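Local coordinates for tudor and KH domain-containing protein homolog (Drosophila melanogaster, PDB 5YGB), which binds the N-terminal tail of Piwi through its extended Tudor domain and probably recruits Piwi-family proteins to the piRNA biogenesis machinery of the nuage, at residues 127-135 and 205-216. The protein carries 1 engineered substitution. Numbering follows the deposited sequence. Where two conformers were deposited one is given.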
loop_
_atom_site.group_PDB
_atom_site.type_symbol
_atom_site.label_atom_id
_atom_site.label_comp_id
_atom_site.label_asym_id
_atom_site.label_seq_id
_atom_site.Cartn_x
_atom_site.Cartn_y
_atom_site.Cartn_z
ATOM N N PHE A 127 -1.214 -4.143 -10.867
ATOM C CA PHE A 127 -2.518 -4.660 -11.262
ATOM C C PHE A 127 -2.399 -6.141 -11.612
ATOM O O PHE A 127 -1.304 -6.635 -11.893
ATOM C CB PHE A 127 -3.110 -3.837 -12.434
ATOM C CG PHE A 127 -2.402 -4.011 -13.766
ATOM C CD1 PHE A 127 -1.261 -3.276 -14.064
ATOM C CD2 PHE A 127 -2.919 -4.852 -14.739
ATOM C CE1 PHE A 127 -0.628 -3.404 -15.292
ATOM C CE2 PHE A 127 -2.288 -4.980 -15.969
ATOM C CZ PHE A 127 -1.143 -4.251 -16.240
ATOM N N LEU A 128 -3.518 -6.850 -11.550
ATOM C CA LEU A 128 -3.537 -8.258 -11.922
ATOM C C LEU A 128 -3.638 -8.345 -13.433
ATOM O O LEU A 128 -4.602 -7.862 -14.012
ATOM C CB LEU A 128 -4.706 -8.995 -11.261
ATOM C CG LEU A 128 -4.694 -10.523 -11.346
ATOM C CD1 LEU A 128 -3.514 -11.071 -10.543
ATOM C CD2 LEU A 128 -6.021 -11.088 -10.841
ATOM N N ALA A 129 -2.635 -8.935 -14.075
ATOM C CA ALA A 129 -2.624 -9.019 -15.536
ATOM C C ALA A 129 -3.737 -9.908 -16.091
ATOM O O ALA A 129 -4.189 -10.851 -15.442
ATOM C CB ALA A 129 -1.274 -9.520 -16.013
ATOM N N ASN A 130 -4.178 -9.564 -17.298
ATOM C CA ASN A 130 -5.055 -10.411 -18.119
ATOM C C ASN A 130 -6.477 -10.589 -17.588
ATOM O O ASN A 130 -7.153 -11.563 -17.936
ATOM C CB ASN A 130 -4.405 -11.784 -18.327
ATOM C CG ASN A 130 -3.030 -11.686 -18.978
ATOM O OD1 ASN A 130 -2.857 -10.980 -19.975
ATOM N ND2 ASN A 130 -2.053 -12.385 -18.416
ATOM N N VAL A 131 -6.941 -9.647 -16.770
ATOM C CA VAL A 131 -8.334 -9.631 -16.327
ATOM C C VAL A 131 -8.990 -8.263 -16.495
ATOM O O VAL A 131 -8.320 -7.224 -16.530
ATOM C CB VAL A 131 -8.487 -10.035 -14.836
ATOM C CG1 VAL A 131 -7.911 -11.414 -14.579
ATOM C CG2 VAL A 131 -7.848 -8.990 -13.918
ATOM N N LYS A 132 -10.313 -8.275 -16.586
ATOM C CA LYS A 132 -11.095 -7.049 -16.520
ATOM C C LYS A 132 -12.399 -7.332 -15.793
ATOM O O LYS A 132 -12.760 -8.490 -15.569
ATOM C CB LYS A 132 -11.370 -6.477 -17.914
ATOM C CG LYS A 132 -12.249 -7.355 -18.774
ATOM C CD LYS A 132 -12.485 -6.719 -20.124
ATOM C CE LYS A 132 -13.474 -7.536 -20.936
ATOM N NZ LYS A 132 -13.728 -6.926 -22.270
ATOM N N SER A 133 -13.089 -6.270 -15.410
ATOM C CA SER A 133 -14.323 -6.390 -14.650
ATOM C C SER A 133 -15.427 -7.100 -15.432
ATOM O O SER A 133 -15.477 -7.028 -16.661
ATOM C CB SER A 133 -14.803 -5.006 -14.222
ATOM O OG SER A 133 -16.016 -5.097 -13.501
ATOM N N THR A 134 -16.297 -7.797 -14.706
ATOM C CA THR A 134 -17.452 -8.469 -15.294
ATOM C C THR A 134 -18.548 -7.492 -15.702
ATOM O O THR A 134 -19.379 -7.805 -16.556
ATOM C CB THR A 134 -18.066 -9.485 -14.319
ATOM O OG1 THR A 134 -18.323 -8.841 -13.066
ATOM C CG2 THR A 134 -17.141 -10.670 -14.108
ATOM N N ILE A 135 -18.571 -6.321 -15.071
ATOM C CA ILE A 135 -19.576 -5.319 -15.407
ATOM C C ILE A 135 -18.908 -4.010 -15.819
ATOM O O ILE A 135 -18.028 -3.496 -15.130
ATOM C CB ILE A 135 -20.565 -5.066 -14.236
ATOM C CG1 ILE A 135 -19.843 -4.556 -12.986
ATOM C CG2 ILE A 135 -21.342 -6.340 -13.910
ATOM C CD1 ILE A 135 -20.767 -4.264 -11.819
ATOM N N ILE A 205 -4.311 -16.836 -9.805
ATOM C CA ILE A 205 -5.452 -16.136 -9.232
ATOM C C ILE A 205 -6.337 -15.502 -10.322
ATOM O O ILE A 205 -7.556 -15.517 -10.205
ATOM C CB ILE A 205 -4.967 -15.089 -8.192
ATOM C CG1 ILE A 205 -4.529 -15.834 -6.925
ATOM C CG2 ILE A 205 -6.062 -14.078 -7.866
ATOM C CD1 ILE A 205 -4.042 -14.951 -5.796
ATOM N N ALA A 206 -5.736 -14.992 -11.395
ATOM C CA ALA A 206 -6.505 -14.491 -12.535
ATOM C C ALA A 206 -7.409 -15.583 -13.102
ATOM O O ALA A 206 -8.589 -15.348 -13.382
ATOM C CB ALA A 206 -5.579 -13.970 -13.620
ATOM N N ASP A 207 -6.860 -16.782 -13.272
ATOM C CA ASP A 207 -7.640 -17.861 -13.861
ATOM C C ASP A 207 -8.711 -18.358 -12.896
ATOM O O ASP A 207 -9.801 -18.743 -13.335
ATOM C CB ASP A 207 -6.726 -18.999 -14.311
ATOM C CG ASP A 207 -5.970 -18.660 -15.588
ATOM O OD1 ASP A 207 -6.442 -17.781 -16.338
ATOM O OD2 ASP A 207 -4.906 -19.257 -15.839
ATOM N N LEU A 208 -8.427 -18.346 -11.598
ATOM C CA LEU A 208 -9.455 -18.664 -10.611
ATOM C C LEU A 208 -10.603 -17.651 -10.668
ATOM O O LEU A 208 -11.775 -18.032 -10.644
ATOM C CB LEU A 208 -8.857 -18.714 -9.208
ATOM C CG LEU A 208 -7.967 -19.915 -8.917
ATOM C CD1 LEU A 208 -7.256 -19.729 -7.584
ATOM C CD2 LEU A 208 -8.789 -21.201 -8.908
ATOM N N MET A 209 -10.278 -16.366 -10.763
ATOM C CA MET A 209 -11.329 -15.360 -10.815
ATOM C C MET A 209 -12.162 -15.463 -12.090
ATOM O O MET A 209 -13.379 -15.338 -12.030
ATOM C CB MET A 209 -10.741 -13.963 -10.673
ATOM C CG MET A 209 -10.144 -13.714 -9.297
ATOM S SD MET A 209 -9.713 -11.991 -9.021
ATOM C CE MET A 209 -11.324 -11.196 -9.053
ATOM N N ILE A 210 -11.520 -15.727 -13.227
ATOM C CA ILE A 210 -12.235 -15.856 -14.491
ATOM C C ILE A 210 -13.115 -17.101 -14.492
ATOM O O ILE A 210 -14.301 -17.023 -14.812
ATOM C CB ILE A 210 -11.254 -15.910 -15.686
ATOM C CG1 ILE A 210 -10.558 -14.558 -15.839
ATOM C CG2 ILE A 210 -11.999 -16.249 -16.971
ATOM C CD1 ILE A 210 -9.372 -14.569 -16.811
ATOM N N THR A 211 -12.558 -18.251 -14.129
ATOM C CA THR A 211 -13.322 -19.497 -14.216
ATOM C C THR A 211 -14.463 -19.553 -13.207
ATOM O O THR A 211 -15.393 -20.338 -13.376
ATOM C CB THR A 211 -12.440 -20.745 -14.008
ATOM O OG1 THR A 211 -11.740 -20.653 -12.758
ATOM C CG2 THR A 211 -11.439 -20.900 -15.145
ATOM N N GLN A 212 -14.399 -18.732 -12.164
ATOM C CA GLN A 212 -15.443 -18.735 -11.143
ATOM C C GLN A 212 -16.380 -17.525 -11.234
ATOM O O GLN A 212 -17.210 -17.307 -10.352
ATOM C CB GLN A 212 -14.801 -18.833 -9.755
ATOM C CG GLN A 212 -14.069 -20.158 -9.566
ATOM C CD GLN A 212 -13.397 -20.310 -8.215
ATOM O OE1 GLN A 212 -13.763 -19.654 -7.240
ATOM N NE2 GLN A 212 -12.414 -21.196 -8.151
ATOM N N GLY A 213 -16.250 -16.737 -12.303
ATOM C CA GLY A 213 -17.228 -15.711 -12.621
ATOM C C GLY A 213 -17.015 -14.345 -11.998
ATOM O O GLY A 213 -17.927 -13.511 -12.004
ATOM N N PHE A 214 -15.811 -14.097 -11.484
ATOM C CA PHE A 214 -15.500 -12.823 -10.828
ATOM C C PHE A 214 -14.721 -11.854 -11.718
ATOM O O PHE A 214 -14.507 -10.690 -11.355
ATOM C CB PHE A 214 -14.705 -13.073 -9.548
ATOM C CG PHE A 214 -15.460 -13.836 -8.513
ATOM C CD1 PHE A 214 -16.365 -13.197 -7.685
ATOM C CD2 PHE A 214 -15.268 -15.197 -8.370
ATOM C CE1 PHE A 214 -17.060 -13.909 -6.728
ATOM C CE2 PHE A 214 -15.970 -15.915 -7.414
ATOM C CZ PHE A 214 -16.861 -15.266 -6.593
ATOM N N ALA A 215 -14.278 -12.342 -12.868
ATOM C CA ALA A 215 -13.559 -11.512 -13.825
ATOM C C ALA A 215 -13.750 -12.053 -15.228
ATOM O O ALA A 215 -14.185 -13.190 -15.400
ATOM C CB ALA A 215 -12.064 -11.455 -13.479
ATOM N N LEU A 216 -13.420 -11.232 -16.221
ATOM C CA LEU A 216 -13.396 -11.665 -17.615
ATOM C C LEU A 216 -11.966 -11.612 -18.150
ATOM O O LEU A 216 -11.153 -10.821 -17.674
ATOM C CB LEU A 216 -14.315 -10.786 -18.469
ATOM C CG LEU A 216 -15.799 -10.772 -18.105
ATOM C CD1 LEU A 216 -16.524 -9.702 -18.902
ATOM C CD2 LEU A 216 -16.422 -12.137 -18.356
#
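Val131 CG1 presses on the methyl of Ala206 (CG1 to CB 3.6 Å) at the tight side of this contact, where helix 205-211 packs against the end of strand 124-128 and the residues after it. With CG1 set beside its backbone N (chi1 -58°), Val131 also touches Ile210 CD1, while its CB meets Ala215 CB. Leu128 reaches the helix with one branch: CD2 lies 3.8 Å from Ala206 CA, near Ile205 CG2 and Met209 SD. Phe150 of helix 144-154 touches both Leu128 and Met209, extending this apolar cluster. A Schellman motif at Gly213 ends the helix and turns the chain back, so that Leu216 pairs antiparallel with Lys132. Lys132 N to Leu216 O and Leu216 N to Lys132 O are both 2.9 Å, the second nearly straight (179°). On the exposed side, the two side chains cross obliquely, Lys132 CG 4.0 Å from Leu216 CB. Leu216 CD1 rests 3.6 Å from Ser133 O, and Thr134 CG2 lies against the backbone at Phe214 and Ala215. Apolar side chains thus seat helix 205-211 on the end of strand 124-128 within the extended Tudor domain, whereas two backbone N-H to C=O bonds, rather than side-chain polar bonds, fix the register of strand 216-217.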